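Long-range contacts in transcriptional regulator, LacI family (Lactobacillus brevis, PDB 3JY6), which probably regulates transcription as a DNA-binding protein of the LacI family, represented here by its periplasmic-binding-protein-like part: residues 125-130 / 173-178; 129-134 / 187-192; 163-168 / 194-199; 182-187 / 210-215. All coordinates share one frame; numbering follows the deposited sequence.

Contact 1. Residues 125-130 / 173-178; sequences HVVVLT and TQLITQ
A chi1 of 173° sets the imidazole of His-125 opposite its own backbone N and sends the ring up from the strand toward the last turn of helix 165-177, where CE1 meets Leu-175 O at 3.1 Å. The carbonyl oxygen lies at the ring edge, in its plane, facing a C-H that the adjoining nitrogens would tend to polarise. Two residues on, Val-127 divides its branches between neighbouring helix residues: CG1, anti to the backbone N (chi1 175°), reaches Leu-175 CB at 4.0 Å, while CG2 lies 4.1 Å from Ile-176 CG1. The helix is the connection of a beta-alpha-beta crossover. It joins strands 152-158 and 183-187 and passes over 125-131, the strand between them in the parallel sheet; residues 173-177 run nearly antiparallel to 125-130, the axes at 165° and 8.7 Å at their closest. Both imidazole nitrogens are engaged by flanking strands, NE2 with Asp-154 OD2 and ND1 with Thr-183 OG1, which fixes the rotation of the ring beneath the helix. The side chain of Gln-178 runs about perpendicular to that of His-125, though amide and ring planes are only 26° apart, and its NE2 comes within 3.7 Å of His-125 NE2.

Contact 2. Residues 129-134 / 187-192; sequences LTSELE and ALKERW
Two hydrogen bonds tie Ser-131 and Leu-129 to the residues that follow strand 183-187. Trp-192 NE1 donates to Ser-131 OG at 2.9 Å, with an N-H...O angle of 146° and the acceptor tilted 18° out of the indole plane, a somewhat bent bond. The same hydroxyl is also bonded to Glu-160 OE2, and this carboxylate makes salt bridges with Lys-189 and Arg-191 as well. On the backbone, Leu-188 N reaches Leu-129 O at 2.9 Å, and the CA-H of Ala-187 approaches the same oxygen, continuing the parallel pairing for one more residue. Inside the first segment, Thr-130 OG1, set anti to the backbone N (chi1 -176°), turns to an in-plane lone pair of Ser-131 O at 2.8 Å.

Apolar contacts fill the rest. Leu-129 CD2 packs on Trp-192 CB at 3.6 Å, the two side chains crossing at about a right angle. Leu-188 CD2 lies 3.6 Å from Thr-130 CB, and Arg-191 CG sits over the centre of one indole face. With a leucine in place of Trp-192 the indole N-H is gone, and Ser-131 OG would probably be held less firmly while a gap opened beneath Arg-191 CG.

Lys-189 occupies the N-cap of helix 190-196. The chain here makes the usual strand-to-helix step of parallel alpha/beta folds, at the carboxyl edge of the sheet; in the periplasmic-binding-protein-like fold that edge faces the cleft between lobes.

Contact 3. Residues 163-168 / 194-199; sequences YNHSEV and LEFFPN
The Phe-196 ring has Val-168 CG1 over one face, as a CH-pi contact 3.7 Å from the centroid, and the CG of its own neighbour Glu-195 over the opposite face. At its edge lies Tyr-163 CE2, 4.3 Å from Phe-196 CZ. The imidazole of His-165 runs nearly parallel to the phenyl ring, the planes 12° apart, but it has slid so far, with centroids 4.9 Å apart, that the two barely overlap.

Between tyrosine and histidine stands the carboxylate of Glu-195. Its side chain leaves the helix with CG anti to the backbone N (chi1 -169°) and stays extended, which carries each oxygen to a different donor. Tyr-163 OH gives its proton to OE1 at 2.9 Å, on the syn lone pair, while His-165 ND1 donates to OE2 at 3.1 Å, on the anti lone pair and with an N-H...O angle of 157°. Meanwhile OE2 also lies in the plane of the tyrosine ring, at its edge. Replacing Glu-195 with an alanine is likely to leave both donors without this acceptor and to free the imidazole to turn.

The negative charge of Glu-195 may favour a protonated His-165, though Arg-224 of the second subunit, which packs on both, would tend to offset this. The contact joins the first turn of helix 165-177 and the residues leading into it to Glu-195 and Phe-196 of helix 190-196, on the same face of the parallel sheet, while Tyr-163 meets Trp-192 edge-to-face and, together with Val-168, rests on Val-158 of strand 152-158.

Contact 4. Residues 182-187 / 210-215; sequences KTVAFA and TVTATG
Phe-186 and Thr-214 rise side by side from adjacent parallel strands, 183-187 and 211-215, in a three-layer alpha-beta-alpha lobe of the periplasmic-binding-protein-like fold; 211-215 is an outer strand of the four-stranded sheet within this chain. Their side chains point the same way, and Thr-214 CG2 lies over one face of the phenyl ring, 3.9 Å from the centroid and 16° off its normal. Thr-214 OG1, anti to the backbone N (chi1 -175°), leads instead to Thr-230 O, which leaves the methyl to meet the ring.

Val-184 and Thr-212 make a second like-directed pair on this face. Val-184 CG1 and Thr-212 CG2 are only 3.4 Å apart, closer than usual for carbons, and the valine's chi1 of -145° lies away from a staggered position, both signs of tight packing. Val-184 CG1 also touches Thr-214 CG2 at 4.0 Å. Phe-118 of helix 107-119 rests on Val-184, Thr-212 and Thr-214, and Thr-115 of the same helix rests on Phe-186.

On the opposite face Ala-185 CB meets Ala-213 CB at 4.1 Å, and such short side chains let Phe-197 pack on both, with Ile-176 of helix 165-177 touching Ala-185 and Val-211.

Five backbone hydrogen bonds alternate in direction between the strands, from Thr-183 N to Thr-210 O at 2.7 Å through to Ala-187 N to Thr-214 O at 3.1 Å. At the far end Gly-215 CA sits 3.0 Å from Ala-187 O, where a CB would run into that oxygen.

In the fold
Contacts 1 and 4 lie closest, their centres about 8 Å apart, and adjoining strands join them: Val-127 O and Phe-186 N probably form a hydrogen bond at 2.7 Å. Contact 2 continues strand 125-131 from contact 1 and strand 183-187 from contact 4, with centres about 13 and 14 Å away. Contact 3 spans the two helices on one side of the sheet, and its Phe-197 reaches back to Leu-129, Ala-187 and Ala-213. Contact 2 lies about 10 Å from the chain centre and contact 1 about 22 Å, consistent with contact 2 being nearer the interlobe cleft where relatives bind effectors, while contact 3 meets the second subunit.

Contact 1. Residues 125-130 / 173-178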
loop_
_atom_site.group_PDB
_atom_site.type_symbol
_atom_site.label_atom_id
_atom_site.label_comp_id
_atom_site.label_asym_id
_atom_site.label_seq_id
_atom_site.Cartn_x
_atom_site.Cartn_y
_atom_site.Cartn_z
ATOM N N HIS A 125 -20.909 10.948 -22.020
ATOM C CA HIS A 125 -20.346 12.026 -21.222
ATOM C C HIS A 125 -19.290 11.522 -20.245
ATOM O O HIS A 125 -19.601 10.798 -19.300
ATOM C CB HIS A 125 -21.485 12.719 -20.476
ATOM C CG HIS A 125 -21.037 13.746 -19.488
ATOM N ND1 HIS A 125 -21.604 13.857 -18.238
ATOM C CD2 HIS A 125 -20.089 14.708 -19.559
ATOM C CE1 HIS A 125 -21.023 14.841 -17.578
ATOM N NE2 HIS A 125 -20.100 15.375 -18.358
ATOM N N VAL A 126 -18.038 11.909 -20.469
ATOM C CA VAL A 126 -16.965 11.466 -19.594
ATOM C C VAL A 126 -16.512 12.553 -18.630
ATOM O O VAL A 126 -16.242 13.688 -19.023
ATOM C CB VAL A 126 -15.749 10.982 -20.403
ATOM C CG1 VAL A 126 -14.743 10.304 -19.469
ATOM C CG2 VAL A 126 -16.199 10.030 -21.494
ATOM N N VAL A 127 -16.449 12.191 -17.356
ATOM C CA VAL A 127 -16.019 13.099 -16.308
ATOM C C VAL A 127 -14.667 12.588 -15.851
ATOM O O VAL A 127 -14.568 11.573 -15.164
ATOM C CB VAL A 127 -17.017 13.101 -15.125
ATOM C CG1 VAL A 127 -16.477 13.964 -13.985
ATOM C CG2 VAL A 127 -18.364 13.644 -15.584
ATOM N N VAL A 128 -13.620 13.294 -16.257
ATOM C CA VAL A 128 -12.257 12.917 -15.919
ATOM C C VAL A 128 -11.830 13.471 -14.560
ATOM O O VAL A 128 -11.899 14.676 -14.324
ATOM C CB VAL A 128 -11.274 13.441 -16.981
ATOM C CG1 VAL A 128 -9.873 12.954 -16.674
ATOM C CG2 VAL A 128 -11.714 13.005 -18.372
ATOM N N LEU A 129 -11.399 12.586 -13.667
ATOM C CA LEU A 129 -10.925 12.994 -12.345
ATOM C C LEU A 129 -9.427 12.711 -12.360
ATOM O O LEU A 129 -9.014 11.565 -12.584
ATOM C CB LEU A 129 -11.613 12.184 -11.250
ATOM C CG LEU A 129 -11.212 12.466 -9.798
ATOM C CD1 LEU A 129 -11.450 13.944 -9.445
ATOM C CD2 LEU A 129 -12.012 11.545 -8.880
ATOM N N THR A 130 -8.608 13.733 -12.108
ATOM C CA THR A 130 -7.161 13.536 -12.182
ATOM C C THR A 130 -6.301 14.492 -11.346
ATOM O O THR A 130 -6.774 15.515 -10.839
ATOM C CB THR A 130 -6.705 13.696 -13.653
ATOM O OG1 THR A 130 -5.310 13.421 -13.776
ATOM C CG2 THR A 130 -6.945 15.125 -14.118
ATOM N N THR A 173 -19.657 15.611 -8.174
ATOM C CA THR A 173 -21.093 15.398 -8.163
ATOM C C THR A 173 -21.784 16.424 -9.051
ATOM O O THR A 173 -22.843 16.158 -9.614
ATOM C CB THR A 173 -21.626 15.510 -6.733
ATOM O OG1 THR A 173 -21.225 14.349 -5.991
ATOM C CG2 THR A 173 -23.137 15.643 -6.725
ATOM N N GLN A 174 -21.173 17.595 -9.186
ATOM C CA GLN A 174 -21.740 18.656 -10.009
ATOM C C GLN A 174 -21.559 18.325 -11.490
ATOM O O GLN A 174 -22.501 18.422 -12.286
ATOM C CB GLN A 174 -21.063 19.989 -9.671
ATOM C CG GLN A 174 -21.634 21.190 -10.389
ATOM C CD GLN A 174 -20.879 22.455 -10.052
ATOM O OE1 GLN A 174 -20.771 22.837 -8.884
ATOM N NE2 GLN A 174 -20.341 23.112 -11.077
ATOM N N LEU A 175 -20.347 17.912 -11.852
ATOM C CA LEU A 175 -20.025 17.572 -13.235
ATOM C C LEU A 175 -20.761 16.323 -13.728
ATOM O O LEU A 175 -21.201 16.260 -14.877
ATOM C CB LEU A 175 -18.517 17.366 -13.382
ATOM C CG LEU A 175 -17.577 18.573 -13.297
ATOM C CD1 LEU A 175 -16.140 18.097 -13.193
ATOM C CD2 LEU A 175 -17.757 19.446 -14.524
ATOM N N ILE A 176 -20.883 15.327 -12.862
ATOM C CA ILE A 176 -21.567 14.087 -13.219
ATOM C C ILE A 176 -23.055 14.317 -13.494
ATOM O O ILE A 176 -23.639 13.740 -14.408
ATOM C CB ILE A 176 -21.465 13.041 -12.072
ATOM C CG1 ILE A 176 -20.048 12.475 -12.000
ATOM C CG2 ILE A 176 -22.473 11.909 -12.293
ATOM C CD1 ILE A 176 -19.862 11.472 -10.877
ATOM N N THR A 177 -23.645 15.190 -12.696
ATOM C CA THR A 177 -25.065 15.465 -12.755
ATOM C C THR A 177 -25.576 16.632 -13.611
ATOM O O THR A 177 -26.780 16.907 -13.601
ATOM C CB THR A 177 -25.572 15.663 -11.322
ATOM O OG1 THR A 177 -26.975 15.419 -11.272
ATOM C CG2 THR A 177 -25.285 17.083 -10.847
ATOM N N GLN A 178 -24.707 17.306 -14.359
ATOM C CA GLN A 178 -25.172 18.449 -15.143
ATOM C C GLN A 178 -26.177 18.155 -16.253
ATOM O O GLN A 178 -27.099 18.937 -16.469
ATOM C CB GLN A 178 -23.991 19.253 -15.710
ATOM C CG GLN A 178 -23.081 18.513 -16.659
ATOM C CD GLN A 178 -21.965 19.402 -17.188
ATOM O OE1 GLN A 178 -21.803 20.542 -16.744
ATOM N NE2 GLN A 178 -21.188 18.882 -18.132
#

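Contact 2. Residues 129-134 / 187-192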
loop_
_atom_site.group_PDB
_atom_site.type_symbol
_atom_site.label_atom_id
_atom_site.label_comp_id
_atom_site.label_asym_id
_atom_site.label_seq_id
_atom_site.Cartn_x
_atom_site.Cartn_y
_atom_site.Cartn_z
ATOM N N LEU A 129 -11.399 12.586 -13.667
ATOM C CA LEU A 129 -10.925 12.994 -12.345
ATOM C C LEU A 129 -9.427 12.711 -12.360
ATOM O O LEU A 129 -9.014 11.565 -12.584
ATOM C CB LEU A 129 -11.613 12.184 -11.250
ATOM C CG LEU A 129 -11.212 12.466 -9.798
ATOM C CD1 LEU A 129 -11.450 13.944 -9.445
ATOM C CD2 LEU A 129 -12.012 11.545 -8.880
ATOM N N THR A 130 -8.608 13.733 -12.108
ATOM C CA THR A 130 -7.161 13.536 -12.182
ATOM C C THR A 130 -6.301 14.492 -11.346
ATOM O O THR A 130 -6.774 15.515 -10.839
ATOM C CB THR A 130 -6.705 13.696 -13.653
ATOM O OG1 THR A 130 -5.310 13.421 -13.776
ATOM C CG2 THR A 130 -6.945 15.125 -14.118
ATOM N N SER A 131 -5.028 14.139 -11.201
ATOM C CA SER A 131 -4.092 15.017 -10.516
ATOM C C SER A 131 -3.739 15.974 -11.654
ATOM O O SER A 131 -3.927 15.628 -12.818
ATOM C CB SER A 131 -2.847 14.263 -10.053
ATOM O OG SER A 131 -3.173 13.322 -9.045
ATOM N N GLU A 132 -3.239 17.162 -11.335
ATOM C CA GLU A 132 -2.907 18.147 -12.362
ATOM C C GLU A 132 -2.224 17.596 -13.614
ATOM O O GLU A 132 -1.171 16.958 -13.535
ATOM C CB GLU A 132 -2.072 19.267 -11.738
ATOM C CG GLU A 132 -2.864 20.066 -10.707
ATOM C CD GLU A 132 -2.048 21.162 -10.052
ATOM O OE1 GLU A 132 -1.515 22.029 -10.784
ATOM O OE2 GLU A 132 -1.943 21.156 -8.806
ATOM N N LEU A 133 -2.837 17.863 -14.767
ATOM C CA LEU A 133 -2.345 17.396 -16.063
ATOM C C LEU A 133 -0.947 17.862 -16.480
ATOM O O LEU A 133 -0.146 17.050 -16.950
ATOM C CB LEU A 133 -3.353 17.763 -17.163
ATOM C CG LEU A 133 -4.655 16.956 -17.198
ATOM C CD1 LEU A 133 -5.724 17.711 -17.974
ATOM C CD2 LEU A 133 -4.393 15.595 -17.830
ATOM N N GLU A 134 -0.644 19.150 -16.325
ATOM C CA GLU A 134 0.677 19.644 -16.717
ATOM C C GLU A 134 1.800 18.925 -15.973
ATOM O O GLU A 134 2.852 18.646 -16.545
ATOM C CB GLU A 134 0.794 21.155 -16.482
ATOM C CG GLU A 134 2.150 21.723 -16.888
ATOM C CD GLU A 134 2.168 23.245 -16.960
ATOM O OE1 GLU A 134 1.800 23.803 -18.016
ATOM O OE2 GLU A 134 2.549 23.886 -15.953
ATOM N N ALA A 187 -11.356 7.967 -13.431
ATOM C CA ALA A 187 -10.227 8.364 -12.595
ATOM C C ALA A 187 -8.922 7.991 -13.300
ATOM O O ALA A 187 -8.733 6.849 -13.718
ATOM C CB ALA A 187 -10.313 7.667 -11.233
ATOM N N LEU A 188 -8.028 8.965 -13.436
ATOM C CA LEU A 188 -6.742 8.736 -14.077
ATOM C C LEU A 188 -5.713 8.162 -13.115
ATOM O O LEU A 188 -4.660 7.688 -13.534
ATOM C CB LEU A 188 -6.225 10.037 -14.687
ATOM C CG LEU A 188 -6.456 10.209 -16.193
ATOM C CD1 LEU A 188 -7.855 9.758 -16.586
ATOM C CD2 LEU A 188 -6.203 11.656 -16.556
ATOM N N LYS A 189 -6.028 8.180 -11.825
ATOM C CA LYS A 189 -5.119 7.658 -10.814
ATOM C C LYS A 189 -5.902 6.871 -9.780
ATOM O O LYS A 189 -7.010 7.246 -9.401
ATOM C CB LYS A 189 -4.351 8.806 -10.141
ATOM C CG LYS A 189 -3.198 8.345 -9.254
ATOM C CD LYS A 189 -2.443 9.514 -8.619
ATOM C CE LYS A 189 -1.265 9.014 -7.766
ATOM N NZ LYS A 189 -0.480 10.123 -7.133
ATOM N N GLU A 190 -5.310 5.783 -9.309
ATOM C CA GLU A 190 -5.955 4.918 -8.336
ATOM C C GLU A 190 -6.494 5.611 -7.070
ATOM O O GLU A 190 -7.635 5.361 -6.662
ATOM C CB GLU A 190 -4.992 3.779 -7.967
ATOM C CG GLU A 190 -5.569 2.742 -7.019
ATOM C CD GLU A 190 -5.027 1.336 -7.265
ATOM O OE1 GLU A 190 -3.792 1.149 -7.372
ATOM O OE2 GLU A 190 -5.847 0.404 -7.348
ATOM N N ARG A 191 -5.697 6.481 -6.457
ATOM C CA ARG A 191 -6.122 7.152 -5.227
ATOM C C ARG A 191 -7.448 7.889 -5.332
ATOM O O ARG A 191 -8.262 7.842 -4.412
ATOM C CB ARG A 191 -5.039 8.124 -4.748
ATOM C CG ARG A 191 -4.637 9.165 -5.773
ATOM C CD ARG A 191 -3.487 10.014 -5.236
ATOM N NE ARG A 191 -3.892 10.752 -4.044
ATOM C CZ ARG A 191 -3.089 11.551 -3.345
ATOM N NH1 ARG A 191 -1.825 11.716 -3.723
ATOM N NH2 ARG A 191 -3.547 12.180 -2.270
ATOM N N TRP A 192 -7.662 8.575 -6.447
ATOM C CA TRP A 192 -8.897 9.319 -6.650
ATOM C C TRP A 192 -10.094 8.380 -6.747
ATOM O O TRP A 192 -11.169 8.685 -6.233
ATOM C CB TRP A 192 -8.772 10.175 -7.909
ATOM C CG TRP A 192 -7.641 11.182 -7.831
ATOM C CD1 TRP A 192 -6.798 11.546 -8.838
ATOM C CD2 TRP A 192 -7.229 11.929 -6.677
ATOM N NE1 TRP A 192 -5.877 12.472 -8.385
ATOM C CE2 TRP A 192 -6.125 12.726 -7.064
ATOM C CE3 TRP A 192 -7.690 12.010 -5.354
ATOM C CZ2 TRP A 192 -5.462 13.584 -6.169
ATOM C CZ3 TRP A 192 -7.028 12.866 -4.461
ATOM C CH2 TRP A 192 -5.929 13.642 -4.880
#

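Contact 3. Residues 163-168 / 194-199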
loop_
_atom_site.group_PDB
_atom_site.type_symbol
_atom_site.label_atom_id
_atom_site.label_comp_id
_atom_site.label_asym_id
_atom_site.label_seq_id
_atom_site.Cartn_x
_atom_site.Cartn_y
_atom_site.Cartn_z
ATOM N N TYR A 163 -5.663 20.043 -1.503
ATOM C CA TYR A 163 -7.025 19.878 -1.988
ATOM C C TYR A 163 -7.899 19.548 -0.796
ATOM O O TYR A 163 -7.415 19.007 0.197
ATOM C CB TYR A 163 -7.110 18.735 -3.013
ATOM C CG TYR A 163 -6.926 17.342 -2.431
ATOM C CD1 TYR A 163 -5.653 16.802 -2.250
ATOM C CD2 TYR A 163 -8.027 16.568 -2.059
ATOM C CE1 TYR A 163 -5.479 15.520 -1.716
ATOM C CE2 TYR A 163 -7.868 15.283 -1.524
ATOM C CZ TYR A 163 -6.594 14.767 -1.357
ATOM O OH TYR A 163 -6.439 13.501 -0.844
ATOM N N ASN A 164 -9.182 19.876 -0.880
ATOM C CA ASN A 164 -10.094 19.571 0.214
ATOM C C ASN A 164 -10.959 18.415 -0.252
ATOM O O ASN A 164 -11.313 18.351 -1.431
ATOM C CB ASN A 164 -10.977 20.774 0.535
ATOM C CG ASN A 164 -11.793 20.569 1.783
ATOM O OD1 ASN A 164 -11.253 20.537 2.891
ATOM N ND2 ASN A 164 -13.103 20.416 1.618
ATOM N N HIS A 165 -11.302 17.506 0.656
ATOM C CA HIS A 165 -12.124 16.356 0.285
ATOM C C HIS A 165 -13.506 16.724 -0.235
ATOM O O HIS A 165 -13.814 16.478 -1.402
ATOM C CB HIS A 165 -12.299 15.391 1.456
ATOM C CG HIS A 165 -13.177 14.221 1.134
ATOM N ND1 HIS A 165 -12.810 13.241 0.233
ATOM C CD2 HIS A 165 -14.419 13.890 1.564
ATOM C CE1 HIS A 165 -13.788 12.358 0.123
ATOM N NE2 HIS A 165 -14.775 12.728 0.921
ATOM N N SER A 166 -14.340 17.304 0.626
ATOM C CA SER A 166 -15.702 17.664 0.228
ATOM C C SER A 166 -15.727 18.674 -0.913
ATOM O O SER A 166 -16.703 18.755 -1.649
ATOM C CB SER A 166 -16.494 18.204 1.423
ATOM O OG SER A 166 -16.010 19.468 1.834
ATOM N N GLU A 167 -14.653 19.442 -1.055
ATOM C CA GLU A 167 -14.568 20.418 -2.130
ATOM C C GLU A 167 -14.548 19.643 -3.452
ATOM O O GLU A 167 -15.362 19.895 -4.347
ATOM C CB GLU A 167 -13.293 21.260 -1.979
ATOM C CG GLU A 167 -12.692 21.795 -3.288
ATOM C CD GLU A 167 -13.317 23.092 -3.767
ATOM O OE1 GLU A 167 -14.560 23.166 -3.867
ATOM O OE2 GLU A 167 -12.554 24.040 -4.061
ATOM N N VAL A 168 -13.621 18.695 -3.564
ATOM C CA VAL A 168 -13.494 17.871 -4.768
ATOM C C VAL A 168 -14.759 17.040 -4.967
ATOM O O VAL A 168 -15.279 16.936 -6.074
ATOM C CB VAL A 168 -12.265 16.937 -4.669
ATOM C CG1 VAL A 168 -12.242 15.945 -5.835
ATOM C CG2 VAL A 168 -10.994 17.775 -4.677
ATOM N N LEU A 194 -10.268 5.470 -5.336
ATOM C CA LEU A 194 -10.435 4.916 -3.995
ATOM C C LEU A 194 -11.012 5.906 -3.001
ATOM O O LEU A 194 -11.744 5.521 -2.107
ATOM C CB LEU A 194 -9.091 4.403 -3.447
ATOM C CG LEU A 194 -8.327 3.337 -4.236
ATOM C CD1 LEU A 194 -6.955 3.140 -3.625
ATOM C CD2 LEU A 194 -9.104 2.032 -4.237
ATOM N N GLU A 195 -10.690 7.181 -3.165
ATOM C CA GLU A 195 -11.172 8.188 -2.238
ATOM C C GLU A 195 -12.579 8.718 -2.501
ATOM O O GLU A 195 -13.356 8.895 -1.557
ATOM C CB GLU A 195 -10.194 9.372 -2.197
ATOM C CG GLU A 195 -10.464 10.350 -1.060
ATOM C CD GLU A 195 -9.512 11.523 -1.051
ATOM O OE1 GLU A 195 -8.338 11.347 -1.443
ATOM O OE2 GLU A 195 -9.935 12.622 -0.634
ATOM N N PHE A 196 -12.919 8.942 -3.769
ATOM C CA PHE A 196 -14.214 9.528 -4.114
ATOM C C PHE A 196 -15.332 8.675 -4.699
ATOM O O PHE A 196 -16.481 9.109 -4.691
ATOM C CB PHE A 196 -13.979 10.729 -5.041
ATOM C CG PHE A 196 -13.116 11.803 -4.429
ATOM C CD1 PHE A 196 -13.652 12.711 -3.519
ATOM C CD2 PHE A 196 -11.760 11.890 -4.739
ATOM C CE1 PHE A 196 -12.851 13.693 -2.921
ATOM C CE2 PHE A 196 -10.947 12.872 -4.144
ATOM C CZ PHE A 196 -11.496 13.774 -3.234
ATOM N N PHE A 197 -15.029 7.481 -5.197
ATOM C CA PHE A 197 -16.071 6.644 -5.800
ATOM C C PHE A 197 -16.941 5.799 -4.857
ATOM O O PHE A 197 -18.131 5.593 -5.129
ATOM C CB PHE A 197 -15.460 5.730 -6.878
ATOM C CG PHE A 197 -15.023 6.451 -8.138
ATOM C CD1 PHE A 197 -15.004 7.850 -8.211
ATOM C CD2 PHE A 197 -14.615 5.724 -9.253
ATOM C CE1 PHE A 197 -14.583 8.509 -9.380
ATOM C CE2 PHE A 197 -14.193 6.367 -10.422
ATOM C CZ PHE A 197 -14.176 7.767 -10.486
ATOM N N PRO A 198 -16.368 5.277 -3.756
ATOM C CA PRO A 198 -17.179 4.462 -2.838
ATOM C C PRO A 198 -18.479 5.094 -2.331
ATOM O O PRO A 198 -19.516 4.432 -2.303
ATOM C CB PRO A 198 -16.202 4.143 -1.712
ATOM C CG PRO A 198 -14.926 3.948 -2.460
ATOM C CD PRO A 198 -14.931 5.138 -3.432
ATOM N N ASN A 199 -18.437 6.361 -1.923
ATOM C CA ASN A 199 -19.652 7.009 -1.430
ATOM C C ASN A 199 -20.646 7.278 -2.556
ATOM O O ASN A 199 -21.848 7.358 -2.321
ATOM C CB ASN A 199 -19.317 8.310 -0.696
ATOM C CG ASN A 199 -18.883 8.074 0.739
ATOM O OD1 ASN A 199 -19.355 8.743 1.655
ATOM N ND2 ASN A 199 -17.979 7.120 0.941
#

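Contact 4. Residues 182-187 / 210-215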
loop_
_atom_site.group_PDB
_atom_site.type_symbol
_atom_site.label_atom_id
_atom_site.label_comp_id
_atom_site.label_asym_id
_atom_site.label_seq_id
_atom_site.Cartn_x
_atom_site.Cartn_y
_atom_site.Cartn_z
ATOM N N LYS A 182 -25.638 9.686 -20.497
ATOM C CA LYS A 182 -25.131 8.640 -19.610
ATOM C C LYS A 182 -23.705 9.084 -19.367
ATOM O O LYS A 182 -23.034 9.556 -20.287
ATOM C CB LYS A 182 -25.149 7.253 -20.273
ATOM C CG LYS A 182 -26.523 6.609 -20.338
ATOM C CD LYS A 182 -26.485 5.212 -20.974
ATOM C CE LYS A 182 -25.832 4.174 -20.062
ATOM N NZ LYS A 182 -25.928 2.782 -20.613
ATOM N N THR A 183 -23.245 8.926 -18.134
ATOM C CA THR A 183 -21.922 9.400 -17.760
ATOM C C THR A 183 -20.985 8.371 -17.142
ATOM O O THR A 183 -21.422 7.494 -16.399
ATOM C CB THR A 183 -22.067 10.562 -16.755
ATOM O OG1 THR A 183 -22.921 11.564 -17.314
ATOM C CG2 THR A 183 -20.704 11.175 -16.425
ATOM N N VAL A 184 -19.695 8.503 -17.452
ATOM C CA VAL A 184 -18.652 7.648 -16.884
ATOM C C VAL A 184 -17.697 8.551 -16.102
ATOM O O VAL A 184 -17.122 9.488 -16.673
ATOM C CB VAL A 184 -17.723 6.995 -17.927
ATOM C CG1 VAL A 184 -17.330 5.605 -17.463
ATOM C CG2 VAL A 184 -18.327 7.024 -19.291
ATOM N N ALA A 185 -17.524 8.273 -14.816
ATOM C CA ALA A 185 -16.578 9.034 -14.012
ATOM C C ALA A 185 -15.285 8.230 -14.238
ATOM O O ALA A 185 -15.214 7.054 -13.873
ATOM C CB ALA A 185 -16.989 9.016 -12.546
ATOM N N PHE A 186 -14.287 8.855 -14.861
ATOM C CA PHE A 186 -13.021 8.192 -15.197
ATOM C C PHE A 186 -11.836 8.753 -14.388
ATOM O O PHE A 186 -11.381 9.871 -14.620
ATOM C CB PHE A 186 -12.794 8.372 -16.705
ATOM C CG PHE A 186 -11.841 7.380 -17.344
ATOM C CD1 PHE A 186 -12.037 7.004 -18.674
ATOM C CD2 PHE A 186 -10.726 6.895 -16.673
ATOM C CE1 PHE A 186 -11.140 6.165 -19.327
ATOM C CE2 PHE A 186 -9.821 6.058 -17.310
ATOM C CZ PHE A 186 -10.025 5.691 -18.641
ATOM N N ALA A 187 -11.356 7.967 -13.431
ATOM C CA ALA A 187 -10.227 8.364 -12.595
ATOM C C ALA A 187 -8.922 7.991 -13.300
ATOM O O ALA A 187 -8.733 6.849 -13.718
ATOM C CB ALA A 187 -10.313 7.667 -11.233
ATOM N N THR A 210 -27.206 5.022 -15.809
ATOM C CA THR A 210 -27.117 6.396 -16.275
ATOM C C THR A 210 -25.733 6.959 -15.924
ATOM O O THR A 210 -25.215 7.854 -16.596
ATOM C CB THR A 210 -28.237 7.259 -15.646
ATOM O OG1 THR A 210 -28.099 8.612 -16.092
ATOM C CG2 THR A 210 -28.179 7.208 -14.128
ATOM N N VAL A 211 -25.134 6.398 -14.877
ATOM C CA VAL A 211 -23.806 6.795 -14.425
ATOM C C VAL A 211 -22.987 5.582 -13.996
ATOM O O VAL A 211 -23.409 4.813 -13.132
ATOM C CB VAL A 211 -23.880 7.736 -13.216
ATOM C CG1 VAL A 211 -22.468 8.122 -12.777
ATOM C CG2 VAL A 211 -24.700 8.955 -13.555
ATOM N N THR A 212 -21.818 5.404 -14.598
ATOM C CA THR A 212 -20.949 4.293 -14.223
ATOM C C THR A 212 -19.569 4.879 -13.883
ATOM O O THR A 212 -19.403 6.093 -13.853
ATOM C CB THR A 212 -20.840 3.236 -15.366
ATOM O OG1 THR A 212 -20.217 2.055 -14.854
ATOM C CG2 THR A 212 -20.012 3.762 -16.525
ATOM N N ALA A 213 -18.582 4.038 -13.611
ATOM C CA ALA A 213 -17.263 4.569 -13.282
ATOM C C ALA A 213 -16.164 3.576 -13.565
ATOM O O ALA A 213 -16.362 2.373 -13.460
ATOM C CB ALA A 213 -17.206 4.986 -11.820
ATOM N N THR A 214 -14.990 4.099 -13.901
ATOM C CA THR A 214 -13.843 3.277 -14.210
ATOM C C THR A 214 -12.598 4.087 -13.878
ATOM O O THR A 214 -12.685 5.187 -13.331
ATOM C CB THR A 214 -13.825 2.947 -15.704
ATOM O OG1 THR A 214 -12.747 2.044 -15.998
ATOM C CG2 THR A 214 -13.661 4.236 -16.509
ATOM N N GLY A 215 -11.446 3.544 -14.241
ATOM C CA GLY A 215 -10.198 4.231 -13.996
ATOM C C GLY A 215 -9.026 3.270 -13.979
ATOM O O GLY A 215 -9.198 2.057 -14.160
#